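Side-chain contacts in acetylene hydratase (Pelobacter acetylenicus, PDB 2E7Z), which catalyses the hydration of acetylene to acetaldehyde with a tungsten bis(molybdopterin guanine dinucleotide) cofactor and a [4Fe-4S] cluster: residues S414-L417 / M418-N422; Q423-A426 / L427-L430; H694-A697 / M698-D702; T392-F395 / T396-T400. All coordinates share one frame; numbering follows the deposited sequence.

The four contacts form a chain of neighbours leading from the pterin cofactor outward. Interactions 1 and 3, with centres about 9 Å apart, both touch the same MGD, and the two loops are joined by Asn422 N to Leu700 O at 2.8 Å. Interaction 2, about 9 Å from interaction 1 between centres, continues the loop into a helix, and Gln424 NE2 meets Met698 O of interaction 3 at 2.9 Å. Interaction 4 lies against interaction 2, their centres about 8 Å apart, and reaches the loop through the edge-to-face pair of Phe395 and Tyr420. Asp702 OD2 also ties interaction 3 to Thr392 OG1 at 2.7 Å. Tungsten lies about 11 Å from the nearest atom of Gly419.

Interaction 1: S414-L417 / M418-N422; sequences SNAL and MGYAN. With MGD (2-amino-5,6-dimercapto-7-methyl-3,7,8a,9-tetrahydro-8-oxa-1,3,9,10-tetraaza-anthracen-4-one guanosine dinucleotide), chain E.
Asn415 and Met418 meet inside the cofactor-binding loop between strand 408-412 and helix 423-431, where Asn415 is the centre of an inverse gamma turn. Their side chains cross obliquely, with Asn415 ND2 3.5 Å from Met418 SD. Asn415 holds CG anti to its backbone N (chi1 -179°), which carries the amide to that thioether; its hydrogen bonds run from OD1 to Thr446 OG1 and from ND2 to Ser610 OG. The Met418 chain runs out straight and bends at its last torsion, lying on Pro445 and Trp676 as well. An alanine at Met418 removes the contact of SD and CE with ND2, and a gap would probably open between Pro445, Trp676 and the amide, still held by its two bonds. The backbone bond from Met418 N to Asn415 O, 2.9 Å, is followed by Gly419 N to Ala416 O at 3.2 Å, whose donor stands above the carbonyl plane. Tyr420 presents its ring edge to the same oxygen: Ala416 O lies near the ring plane, 3.4 Å from CD1, while the phenol OH is bonded to Ser106. A water accepts from Tyr420 N and donates to Leu417 O and Ala421 O, linking the two ends of the bend. The loop's backbone grips MGD at three places: Asn415 N binds O5', Gly419 O accepts from N22, and Tyr420 O accepts from MGD N19 at 2.8 Å.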
loop_
_atom_site.group_PDB
_atom_site.type_symbol
_atom_site.label_atom_id
_atom_site.label_comp_id
_atom_site.label_asym_id
_atom_site.label_seq_id
_atom_site.Cartn_x
_atom_site.Cartn_y
_atom_site.Cartn_z
ATOM N N SER A 414 3.781 11.743 -0.196
ATOM C CA SER A 414 2.554 11.272 0.416
ATOM C C SER A 414 1.564 12.417 0.559
ATOM O O SER A 414 1.819 13.393 1.279
ATOM C CB SER A 414 2.893 10.653 1.801
ATOM O OG SER A 414 1.706 10.371 2.550
ATOM N N ASN A 415 0.443 12.303 -0.164
ATOM C CA ASN A 415 -0.627 13.281 -0.041
ATOM C C ASN A 415 -1.488 12.841 1.138
ATOM O O ASN A 415 -2.619 12.406 1.012
ATOM C CB ASN A 415 -1.399 13.335 -1.357
ATOM C CG ASN A 415 -2.517 14.347 -1.356
ATOM O OD1 ASN A 415 -2.568 15.267 -0.544
ATOM N ND2 ASN A 415 -3.396 14.203 -2.346
ATOM N N ALA A 416 -0.876 12.967 2.312
ATOM C CA ALA A 416 -1.387 12.406 3.561
ATOM C C ALA A 416 -2.798 12.840 3.932
ATOM O O ALA A 416 -3.581 12.038 4.449
ATOM C CB ALA A 416 -0.404 12.691 4.729
ATOM N N LEU A 417 -3.160 14.091 3.644
ATOM C CA LEU A 417 -4.523 14.532 3.907
ATOM C C LEU A 417 -5.544 13.539 3.334
ATOM O O LEU A 417 -6.596 13.308 3.926
ATOM C CB LEU A 417 -4.744 15.940 3.319
ATOM C CG LEU A 417 -6.172 16.442 3.432
ATOM C CD1 LEU A 417 -6.586 16.690 4.878
ATOM C CD2 LEU A 417 -6.290 17.728 2.609
ATOM N N MET A 418 -5.239 13.010 2.148
ATOM C CA MET A 418 -6.193 12.222 1.374
ATOM C C MET A 418 -5.883 10.733 1.350
ATOM O O MET A 418 -6.568 9.982 0.636
ATOM C CB MET A 418 -6.229 12.749 -0.085
ATOM C CG MET A 418 -6.940 14.109 -0.253
ATOM S SD MET A 418 -6.763 14.863 -1.896
ATOM C CE MET A 418 -7.143 13.520 -3.046
ATOM N N GLY A 419 -4.868 10.314 2.120
ATOM C CA GLY A 419 -4.266 8.994 1.926
ATOM C C GLY A 419 -4.659 7.974 2.965
ATOM O O GLY A 419 -4.124 6.853 2.975
ATOM N N TYR A 420 -5.588 8.332 3.856
ATOM C CA TYR A 420 -6.006 7.438 4.941
ATOM C C TYR A 420 -7.541 7.422 4.992
ATOM O O TYR A 420 -8.176 7.372 3.952
ATOM C CB TYR A 420 -5.325 7.829 6.268
ATOM C CG TYR A 420 -3.810 7.794 6.176
ATOM C CD1 TYR A 420 -3.086 8.921 5.745
ATOM C CD2 TYR A 420 -3.100 6.626 6.497
ATOM C CE1 TYR A 420 -1.694 8.890 5.636
ATOM C CE2 TYR A 420 -1.695 6.602 6.425
ATOM C CZ TYR A 420 -1.012 7.734 5.998
ATOM O OH TYR A 420 0.341 7.667 5.921
ATOM N N ALA A 421 -8.129 7.382 6.181
ATOM C CA ALA A 421 -9.563 7.557 6.338
ATOM C C ALA A 421 -9.817 8.921 6.998
ATOM O O ALA A 421 -8.898 9.739 7.128
ATOM C CB ALA A 421 -10.142 6.419 7.160
ATOM N N ASN A 422 -11.068 9.182 7.386
ATOM C CA ASN A 422 -11.417 10.323 8.238
ATOM C C ASN A 422 -10.602 11.581 7.863
ATOM O O ASN A 422 -9.834 12.112 8.680
ATOM C CB ASN A 422 -11.277 9.937 9.717
ATOM C CG ASN A 422 -11.942 10.961 10.641
ATOM O OD1 ASN A 422 -12.525 11.962 10.183
ATOM N ND2 ASN A 422 -11.847 10.719 11.938
HETATM P PB MGD E . -0.898 9.553 -2.776
HETATM O O1B MGD E . -1.702 9.664 -1.504
HETATM O O2B MGD E . -1.512 9.920 -4.076
HETATM O O3B MGD E . -0.329 8.067 -2.978
HETATM O O3A MGD E . -0.436 6.206 -1.294
HETATM P PA MGD E . 0.622 7.149 -2.065
HETATM O O1A MGD E . 1.456 6.374 -3.040
HETATM O O2A MGD E . 1.284 7.963 -0.993
HETATM O "O5'" MGD E . 0.419 10.452 -2.538
HETATM C "C5'" MGD E . 1.556 10.239 -3.357
HETATM C "C4'" MGD E . 2.245 11.584 -3.484
HETATM O "O4'" MGD E . 3.546 11.342 -4.040
HETATM C "C3'" MGD E . 1.583 12.519 -4.490
HETATM O "O3'" MGD E . 1.269 13.759 -3.834
HETATM C "C2'" MGD E . 2.598 12.717 -5.637
HETATM O "O2'" MGD E . 2.625 14.021 -6.250
HETATM C "C1'" MGD E . 3.892 12.435 -4.922
HETATM N N9 MGD E . 4.992 11.906 -5.742
HETATM C C8 MGD E . 4.913 11.007 -6.754
HETATM N N7 MGD E . 6.136 10.682 -7.201
HETATM C C5 MGD E . 7.022 11.329 -6.412
HETATM C C6 MGD E . 8.467 11.437 -6.312
HETATM O O6 MGD E . 9.219 10.805 -7.084
HETATM N N1 MGD E . 8.938 12.217 -5.325
HETATM C C2 MGD E . 8.195 12.960 -4.511
HETATM N N2 MGD E . 8.810 13.710 -3.552
HETATM N N3 MGD E . 6.867 12.916 -4.551
HETATM C C4 MGD E . 6.266 12.124 -5.462
HETATM C C10 MGD E . -0.874 5.019 -1.956
HETATM C C11 MGD E . -1.542 4.158 -0.906
HETATM O O11 MGD E . -2.724 4.860 -0.527
HETATM C C12 MGD E . -1.876 2.803 -1.480
HETATM S S12 MGD E . -0.625 1.911 -2.230
HETATM C C13 MGD E . -3.109 2.284 -1.353
HETATM S S13 MGD E . -3.557 0.819 -2.096
HETATM C C14 MGD E . -4.197 2.954 -0.571
HETATM N N15 MGD E . -5.250 3.474 -1.429
HETATM C C16 MGD E . -6.201 4.191 -0.764
HETATM C C17 MGD E . -7.616 4.252 -1.155
HETATM O O17 MGD E . -8.028 3.613 -2.148
HETATM N N18 MGD E . -8.442 5.006 -0.402
HETATM C C19 MGD E . -8.031 5.702 0.688
HETATM N N19 MGD E . -8.907 6.446 1.396
HETATM N N20 MGD E . -6.751 5.708 1.080
HETATM C C21 MGD E . -5.835 4.984 0.423
HETATM N N22 MGD E . -4.570 4.978 0.851
HETATM C C23 MGD E . -3.588 4.075 0.288
HETATM O O HOH W 1 -7.147 10.627 4.824
#

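Interaction 2: Q423-A426 / L427-L430; sequences QQNA and LKGL
Leu430 packs on the carbonyl oxygen of Ala426, one turn back in helix 423-431, and here the contact is tight. Leu430 N donates to Ala426 O at 2.9 Å, and Leu430 CG rests 3.4 Å from that same Ala426 O, because the leucine keeps CG anti to its carbonyl carbon (chi1 -70°) and beside its own N. Gly429 N reaches Asn425 O at 2.8 Å, and Gly429 CA comes within 3.5 Å of Met398 CB on helix 391-400. Ala426 lies against Phe395 of that helix. Leu427 CB lies 3.5 Å from Gln424 O and against Leu417, while the side chain's end leads away from the turn; Leu427 also touches Met692.

The other flank is looser. Lys428 is exposed, with an extended chain; its approach to the Asn425 side chain, CD to OD1, is 4.3 Å, a light touch. Gln424 is partly exposed, yet its amide NE2 is held by Met698 O. The evidence separates a buried face carrying Ala426, Gly429 and Leu430 from a solvent flank carrying Lys428, with regular i to i+4 bonds through both. Such a helix is the connecting element of a beta-alpha-beta unit, here linking parallel strands 408-412 and 435-440.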
loop_
_atom_site.group_PDB
_atom_site.type_symbol
_atom_site.label_atom_id
_atom_site.label_comp_id
_atom_site.label_asym_id
_atom_site.label_seq_id
_atom_site.Cartn_x
_atom_site.Cartn_y
_atom_site.Cartn_z
ATOM N N GLN A 423 -10.795 12.038 6.632
ATOM C CA GLN A 423 -10.050 13.153 6.105
ATOM C C GLN A 423 -10.261 14.414 6.926
ATOM O O GLN A 423 -9.356 15.225 7.043
ATOM C CB GLN A 423 -10.437 13.374 4.653
ATOM C CG GLN A 423 -9.664 14.493 3.954
ATOM C CD GLN A 423 -9.877 14.410 2.463
ATOM O OE1 GLN A 423 -9.824 13.324 1.901
ATOM N NE2 GLN A 423 -10.093 15.552 1.818
ATOM N N GLN A 424 -11.452 14.584 7.494
ATOM C CA GLN A 424 -11.699 15.769 8.320
ATOM C C GLN A 424 -10.727 15.790 9.523
ATOM O O GLN A 424 -10.269 16.858 9.947
ATOM C CB GLN A 424 -13.160 15.769 8.772
ATOM C CG GLN A 424 -14.155 15.642 7.654
ATOM C CD GLN A 424 -14.594 14.192 7.247
ATOM O OE1 GLN A 424 -13.864 13.170 7.363
ATOM N NE2 GLN A 424 -15.806 14.125 6.734
ATOM N N ASN A 425 -10.451 14.627 10.108
ATOM C CA ASN A 425 -9.588 14.570 11.266
ATOM C C ASN A 425 -8.132 14.762 10.833
ATOM O O ASN A 425 -7.343 15.348 11.555
ATOM C CB ASN A 425 -9.773 13.252 12.026
ATOM C CG ASN A 425 -9.212 13.316 13.385
ATOM O OD1 ASN A 425 -9.445 14.294 14.117
ATOM N ND2 ASN A 425 -8.471 12.273 13.761
ATOM N N ALA A 426 -7.777 14.274 9.647
ATOM C CA ALA A 426 -6.430 14.503 9.163
ATOM C C ALA A 426 -6.219 16.008 8.967
ATOM O O ALA A 426 -5.166 16.524 9.320
ATOM C CB ALA A 426 -6.149 13.724 7.896
ATOM N N LEU A 427 -7.232 16.703 8.435
ATOM C CA LEU A 427 -7.168 18.157 8.292
ATOM C C LEU A 427 -7.005 18.813 9.677
ATOM O O LEU A 427 -6.146 19.677 9.865
ATOM C CB LEU A 427 -8.399 18.700 7.558
ATOM C CG LEU A 427 -8.408 20.230 7.467
ATOM C CD1 LEU A 427 -7.179 20.805 6.738
ATOM C CD2 LEU A 427 -9.706 20.635 6.779
ATOM N N LYS A 428 -7.819 18.388 10.654
ATOM C CA LYS A 428 -7.724 18.961 11.987
ATOM C C LYS A 428 -6.307 18.736 12.562
ATOM O O LYS A 428 -5.708 19.630 13.167
ATOM C CB LYS A 428 -8.782 18.352 12.931
ATOM C CG LYS A 428 -8.680 18.922 14.331
ATOM C CD LYS A 428 -9.730 18.391 15.257
ATOM C CE LYS A 428 -9.417 18.931 16.640
ATOM N NZ LYS A 428 -10.495 18.668 17.622
ATOM N N GLY A 429 -5.783 17.530 12.360
ATOM C CA GLY A 429 -4.437 17.187 12.832
ATOM C C GLY A 429 -3.390 18.104 12.217
ATOM O O GLY A 429 -2.572 18.689 12.903
ATOM N N LEU A 430 -3.439 18.254 10.887
ATOM C CA LEU A 430 -2.506 19.146 10.184
ATOM C C LEU A 430 -2.647 20.605 10.654
ATOM O O LEU A 430 -1.645 21.290 10.874
ATOM C CB LEU A 430 -2.709 19.025 8.654
ATOM C CG LEU A 430 -2.212 17.663 8.130
ATOM C CD1 LEU A 430 -2.746 17.489 6.681
ATOM C CD2 LEU A 430 -0.693 17.591 8.155
#

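Interaction 3: H694-A697 / M698-D702; sequences HNDA and MVLSD. With MGD (2-amino-5,6-dimercapto-7-methyl-3,7,8a,9-tetrahydro-8-oxa-1,3,9,10-tetraaza-anthracen-4-one guanosine dinucleotide), chain E.
Asp696 and Leu700 meet at a short 3-10 turn in the loop after helix 691-694; the turn belongs to the molybdopterin dinucleotide-binding region, of the double-psi beta-barrel type.

The backbone hydrogen bonds define the turn. Met698 N donates to Asn695 O at 3.1 Å, and Val699 N to Asp696 O at 2.9 Å, both three residues back, as a 3-10 turn requires. In each case the donor stands above the carbonyl plane, clear of the lone pairs.

Van der Waals contacts of hydrocarbon groups crowd the same carbonyl oxygens. Leu700 CG lies 3.4 Å from Asp696 O, and Val699 CG2 approaches that oxygen at 3.4 Å, so one acceptor is wrapped by two hydrocarbon branches besides the N-H of Val699. Met698 sets CG anti to its carbonyl carbon (chi1 -71°), which brings Met698 CG to 3.5 Å from Asn695 O; the later bends carry the tip away. Around the turn, Val699 and Asp696 also lie on Ile671, and Met698 on Gln423.

The polar contacts to the cofactor come from the carboxylate. With CG between the backbone N and the carbonyl carbon (chi1 62°), it is turned to the N18 and N19 edge of the pterin. OD1 is taken up by His673 ND1, a bond that, with those of OD2, holds the carboxylate's rotation and would probably stabilise its negative charge. Leu700 CD1 packs 3.6 Å from MGD N19. OD2 serves two donors of the pterin: Asp696 OD2 accepts from MGD N18 at 2.9 Å and from MGD N19 at 3.0 Å.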
loop_
_atom_site.group_PDB
_atom_site.type_symbol
_atom_site.label_atom_id
_atom_site.label_comp_id
_atom_site.label_asym_id
_atom_site.label_seq_id
_atom_site.Cartn_x
_atom_site.Cartn_y
_atom_site.Cartn_z
ATOM N N HIS A 694 -14.114 15.868 -3.150
ATOM C CA HIS A 694 -14.099 14.732 -4.080
ATOM C C HIS A 694 -13.301 13.499 -3.648
ATOM O O HIS A 694 -13.299 12.528 -4.418
ATOM C CB HIS A 694 -13.616 15.168 -5.477
ATOM C CG HIS A 694 -14.324 16.363 -6.003
ATOM N ND1 HIS A 694 -15.663 16.350 -6.336
ATOM C CD2 HIS A 694 -13.876 17.609 -6.278
ATOM C CE1 HIS A 694 -16.012 17.544 -6.781
ATOM N NE2 HIS A 694 -14.946 18.326 -6.768
ATOM N N ASN A 695 -12.654 13.514 -2.468
ATOM C CA ASN A 695 -11.863 12.363 -2.075
ATOM C C ASN A 695 -12.672 11.412 -1.220
ATOM O O ASN A 695 -13.452 11.851 -0.352
ATOM C CB ASN A 695 -10.615 12.783 -1.287
ATOM C CG ASN A 695 -9.651 11.645 -1.116
ATOM O OD1 ASN A 695 -9.202 11.319 0.017
ATOM N ND2 ASN A 695 -9.335 11.006 -2.203
ATOM N N ASP A 696 -12.440 10.109 -1.420
ATOM C CA ASP A 696 -13.148 9.077 -0.656
ATOM C C ASP A 696 -12.954 9.182 0.862
ATOM O O ASP A 696 -13.849 8.839 1.626
ATOM C CB ASP A 696 -12.816 7.655 -1.144
ATOM C CG ASP A 696 -11.347 7.287 -1.002
ATOM O OD1 ASP A 696 -10.484 8.180 -1.169
ATOM O OD2 ASP A 696 -11.055 6.103 -0.738
ATOM N N ALA A 697 -11.792 9.660 1.303
ATOM C CA ALA A 697 -11.533 9.688 2.752
ATOM C C ALA A 697 -12.485 10.617 3.495
ATOM O O ALA A 697 -12.604 10.535 4.724
ATOM C CB ALA A 697 -10.083 10.025 3.027
ATOM N N MET A 698 -13.179 11.500 2.754
ATOM C CA MET A 698 -14.222 12.320 3.367
ATOM C C MET A 698 -15.367 11.501 3.982
ATOM O O MET A 698 -16.095 11.998 4.831
ATOM C CB MET A 698 -14.807 13.323 2.357
ATOM C CG MET A 698 -13.869 14.482 1.955
ATOM S SD MET A 698 -13.352 15.462 3.384
ATOM C CE MET A 698 -14.942 16.117 3.913
ATOM N N VAL A 699 -15.561 10.273 3.510
ATOM C CA VAL A 699 -16.738 9.498 3.907
ATOM C C VAL A 699 -16.400 8.250 4.661
ATOM O O VAL A 699 -17.299 7.466 4.969
ATOM C CB VAL A 699 -17.632 9.146 2.663
ATOM C CG1 VAL A 699 -17.769 10.354 1.775
ATOM C CG2 VAL A 699 -17.091 7.947 1.869
ATOM N N LEU A 700 -15.116 8.098 5.005
ATOM C CA LEU A 700 -14.644 6.882 5.655
ATOM C C LEU A 700 -14.388 7.085 7.125
ATOM O O LEU A 700 -13.449 7.783 7.505
ATOM C CB LEU A 700 -13.379 6.348 4.965
ATOM C CG LEU A 700 -13.556 5.996 3.485
ATOM C CD1 LEU A 700 -12.182 5.765 2.839
ATOM C CD2 LEU A 700 -14.488 4.806 3.267
ATOM N N SER A 701 -15.207 6.450 7.950
ATOM C CA SER A 701 -15.017 6.525 9.380
ATOM C C SER A 701 -13.751 5.797 9.822
ATOM O O SER A 701 -13.383 4.786 9.236
ATOM C CB SER A 701 -16.227 5.883 10.075
ATOM O OG SER A 701 -16.050 5.942 11.470
ATOM N N ASP A 702 -13.090 6.300 10.870
ATOM C CA ASP A 702 -12.081 5.494 11.560
ATOM C C ASP A 702 -12.407 5.323 13.035
ATOM O O ASP A 702 -11.519 5.059 13.853
ATOM C CB ASP A 702 -10.627 5.932 11.305
ATOM C CG ASP A 702 -10.303 7.332 11.779
ATOM O OD1 ASP A 702 -11.149 7.986 12.420
ATOM O OD2 ASP A 702 -9.131 7.747 11.541
HETATM P PB MGD E . -0.898 9.553 -2.776
HETATM O O1B MGD E . -1.702 9.664 -1.504
HETATM O O2B MGD E . -1.512 9.920 -4.076
HETATM O O3B MGD E . -0.329 8.067 -2.978
HETATM O O3A MGD E . -0.436 6.206 -1.294
HETATM P PA MGD E . 0.622 7.149 -2.065
HETATM O O1A MGD E . 1.456 6.374 -3.040
HETATM O O2A MGD E . 1.284 7.963 -0.993
HETATM O "O5'" MGD E . 0.419 10.452 -2.538
HETATM C "C5'" MGD E . 1.556 10.239 -3.357
HETATM C "C4'" MGD E . 2.245 11.584 -3.484
HETATM O "O4'" MGD E . 3.546 11.342 -4.040
HETATM C "C3'" MGD E . 1.583 12.519 -4.490
HETATM O "O3'" MGD E . 1.269 13.759 -3.834
HETATM C "C2'" MGD E . 2.598 12.717 -5.637
HETATM O "O2'" MGD E . 2.625 14.021 -6.250
HETATM C "C1'" MGD E . 3.892 12.435 -4.922
HETATM N N9 MGD E . 4.992 11.906 -5.742
HETATM C C8 MGD E . 4.913 11.007 -6.754
HETATM N N7 MGD E . 6.136 10.682 -7.201
HETATM C C5 MGD E . 7.022 11.329 -6.412
HETATM C C6 MGD E . 8.467 11.437 -6.312
HETATM O O6 MGD E . 9.219 10.805 -7.084
HETATM N N1 MGD E . 8.938 12.217 -5.325
HETATM C C2 MGD E . 8.195 12.960 -4.511
HETATM N N2 MGD E . 8.810 13.710 -3.552
HETATM N N3 MGD E . 6.867 12.916 -4.551
HETATM C C4 MGD E . 6.266 12.124 -5.462
HETATM C C10 MGD E . -0.874 5.019 -1.956
HETATM C C11 MGD E . -1.542 4.158 -0.906
HETATM O O11 MGD E . -2.724 4.860 -0.527
HETATM C C12 MGD E . -1.876 2.803 -1.480
HETATM S S12 MGD E . -0.625 1.911 -2.230
HETATM C C13 MGD E . -3.109 2.284 -1.353
HETATM S S13 MGD E . -3.557 0.819 -2.096
HETATM C C14 MGD E . -4.197 2.954 -0.571
HETATM N N15 MGD E . -5.250 3.474 -1.429
HETATM C C16 MGD E . -6.201 4.191 -0.764
HETATM C C17 MGD E . -7.616 4.252 -1.155
HETATM O O17 MGD E . -8.028 3.613 -2.148
HETATM N N18 MGD E . -8.442 5.006 -0.402
HETATM C C19 MGD E . -8.031 5.702 0.688
HETATM N N19 MGD E . -8.907 6.446 1.396
HETATM N N20 MGD E . -6.751 5.708 1.080
HETATM C C21 MGD E . -5.835 4.984 0.423
HETATM N N22 MGD E . -4.570 4.978 0.851
HETATM C C23 MGD E . -3.588 4.075 0.288
#

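Interaction 4: T392-F395 / T396-T400; sequences TALF and TAMAT
Met398 meets Leu394 and Phe395 on the buried side of helix 391-400, a regular alpha helix in which the sulfur makes a Met-aromatic contact. Followed outward, Met398 CB first passes Phe395 O at 3.5 Å. Next, Met398 CG, set anti to the carbonyl carbon (chi1 -69°), comes to 3.2 Å from Leu394 O, the acceptor of Met398's own N-H. Met398 SD then touches two side chains, Leu394 CG at 4.0 Å and Phe395 CD1 at 3.7 Å. Measured to the centroid of the Phe395 ring, Met398 SD is at 4.7 Å and 50° off the normal, an oblique approach. A bend at chi3 (69°) finally leaves Met398 CE 4.1 Å from Phe395 CD1. Methionine and phenylalanine run side by side and point the same way. Beyond the segments, Phe409 of strand 408-412 touches both Leu394 and Met398, which sets this face of the helix against the sheet.

On the partly exposed side, Thr392 and Thr396 also run alongside each other. Thr392 O is gripped twice, by Thr396 N and, at 2.8 Å, by Thr396 OG1, the two donors arriving from opposite faces of its plane. A valine in place of Thr396 removes the hydroxyl, leaving Thr392 O with the main-chain donor of this pair, and would probably let that turn of the helix give more easily. The same pattern recurs at the helix end, where Thr400 OG1 donates to Thr396 O at 2.7 Å.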
loop_
_atom_site.group_PDB
_atom_site.type_symbol
_atom_site.label_atom_id
_atom_site.label_comp_id
_atom_site.label_asym_id
_atom_site.label_seq_id
_atom_site.Cartn_x
_atom_site.Cartn_y
_atom_site.Cartn_z
ATOM N N THR A 392 -4.841 6.433 12.557
ATOM C CA THR A 392 -5.873 7.068 13.348
ATOM C C THR A 392 -5.275 7.600 14.657
ATOM O O THR A 392 -5.578 8.706 15.079
ATOM C CB THR A 392 -7.025 6.045 13.637
ATOM O OG1 THR A 392 -7.587 5.647 12.378
ATOM C CG2 THR A 392 -8.106 6.667 14.512
ATOM N N ALA A 393 -4.418 6.809 15.317
ATOM C CA ALA A 393 -3.757 7.305 16.528
ATOM C C ALA A 393 -2.888 8.526 16.221
ATOM O O ALA A 393 -2.836 9.478 17.017
ATOM C CB ALA A 393 -2.919 6.225 17.188
ATOM N N LEU A 394 -2.191 8.482 15.084
ATOM C CA LEU A 394 -1.297 9.589 14.756
ATOM C C LEU A 394 -2.084 10.888 14.515
ATOM O O LEU A 394 -1.765 11.937 15.095
ATOM C CB LEU A 394 -0.452 9.236 13.541
ATOM C CG LEU A 394 0.490 10.350 13.088
ATOM C CD1 LEU A 394 1.513 10.756 14.218
ATOM C CD2 LEU A 394 1.184 9.912 11.820
ATOM N N PHE A 395 -3.103 10.826 13.646
ATOM C CA PHE A 395 -3.869 12.039 13.363
ATOM C C PHE A 395 -4.637 12.497 14.587
ATOM O O PHE A 395 -4.809 13.667 14.837
ATOM C CB PHE A 395 -4.787 11.856 12.146
ATOM C CG PHE A 395 -4.038 11.809 10.845
ATOM C CD1 PHE A 395 -3.358 12.930 10.367
ATOM C CD2 PHE A 395 -4.004 10.639 10.101
ATOM C CE1 PHE A 395 -2.668 12.870 9.159
ATOM C CE2 PHE A 395 -3.326 10.549 8.906
ATOM C CZ PHE A 395 -2.653 11.671 8.426
ATOM N N THR A 396 -5.069 11.547 15.411
ATOM C CA THR A 396 -5.752 11.931 16.646
ATOM C C THR A 396 -4.814 12.642 17.613
ATOM O O THR A 396 -5.200 13.621 18.240
ATOM C CB THR A 396 -6.416 10.708 17.288
ATOM O OG1 THR A 396 -7.443 10.255 16.403
ATOM C CG2 THR A 396 -7.036 11.041 18.621
ATOM N N ALA A 397 -3.562 12.200 17.688
ATOM C CA ALA A 397 -2.613 12.882 18.575
ATOM C C ALA A 397 -2.314 14.261 18.020
ATOM O O ALA A 397 -2.231 15.237 18.751
ATOM C CB ALA A 397 -1.339 12.067 18.710
ATOM N N MET A 398 -2.169 14.329 16.703
ATOM C CA MET A 398 -1.999 15.633 16.041
ATOM C C MET A 398 -3.145 16.599 16.358
ATOM O O MET A 398 -2.913 17.767 16.712
ATOM C CB MET A 398 -1.849 15.458 14.531
ATOM C CG MET A 398 -0.529 14.790 14.171
ATOM S SD MET A 398 -0.532 14.146 12.472
ATOM C CE MET A 398 -0.538 15.702 11.520
ATOM N N ALA A 399 -4.372 16.091 16.286
ATOM C CA ALA A 399 -5.577 16.902 16.437
ATOM C C ALA A 399 -5.900 17.259 17.887
ATOM O O ALA A 399 -6.325 18.367 18.185
ATOM C CB ALA A 399 -6.780 16.161 15.813
ATOM N N THR A 400 -5.732 16.293 18.794
ATOM C CA THR A 400 -6.225 16.445 20.179
ATOM C C THR A 400 -5.127 16.592 21.222
ATOM O O THR A 400 -5.422 16.908 22.366
ATOM C CB THR A 400 -7.093 15.244 20.639
ATOM O OG1 THR A 400 -6.274 14.073 20.725
ATOM C CG2 THR A 400 -8.278 15.031 19.668
#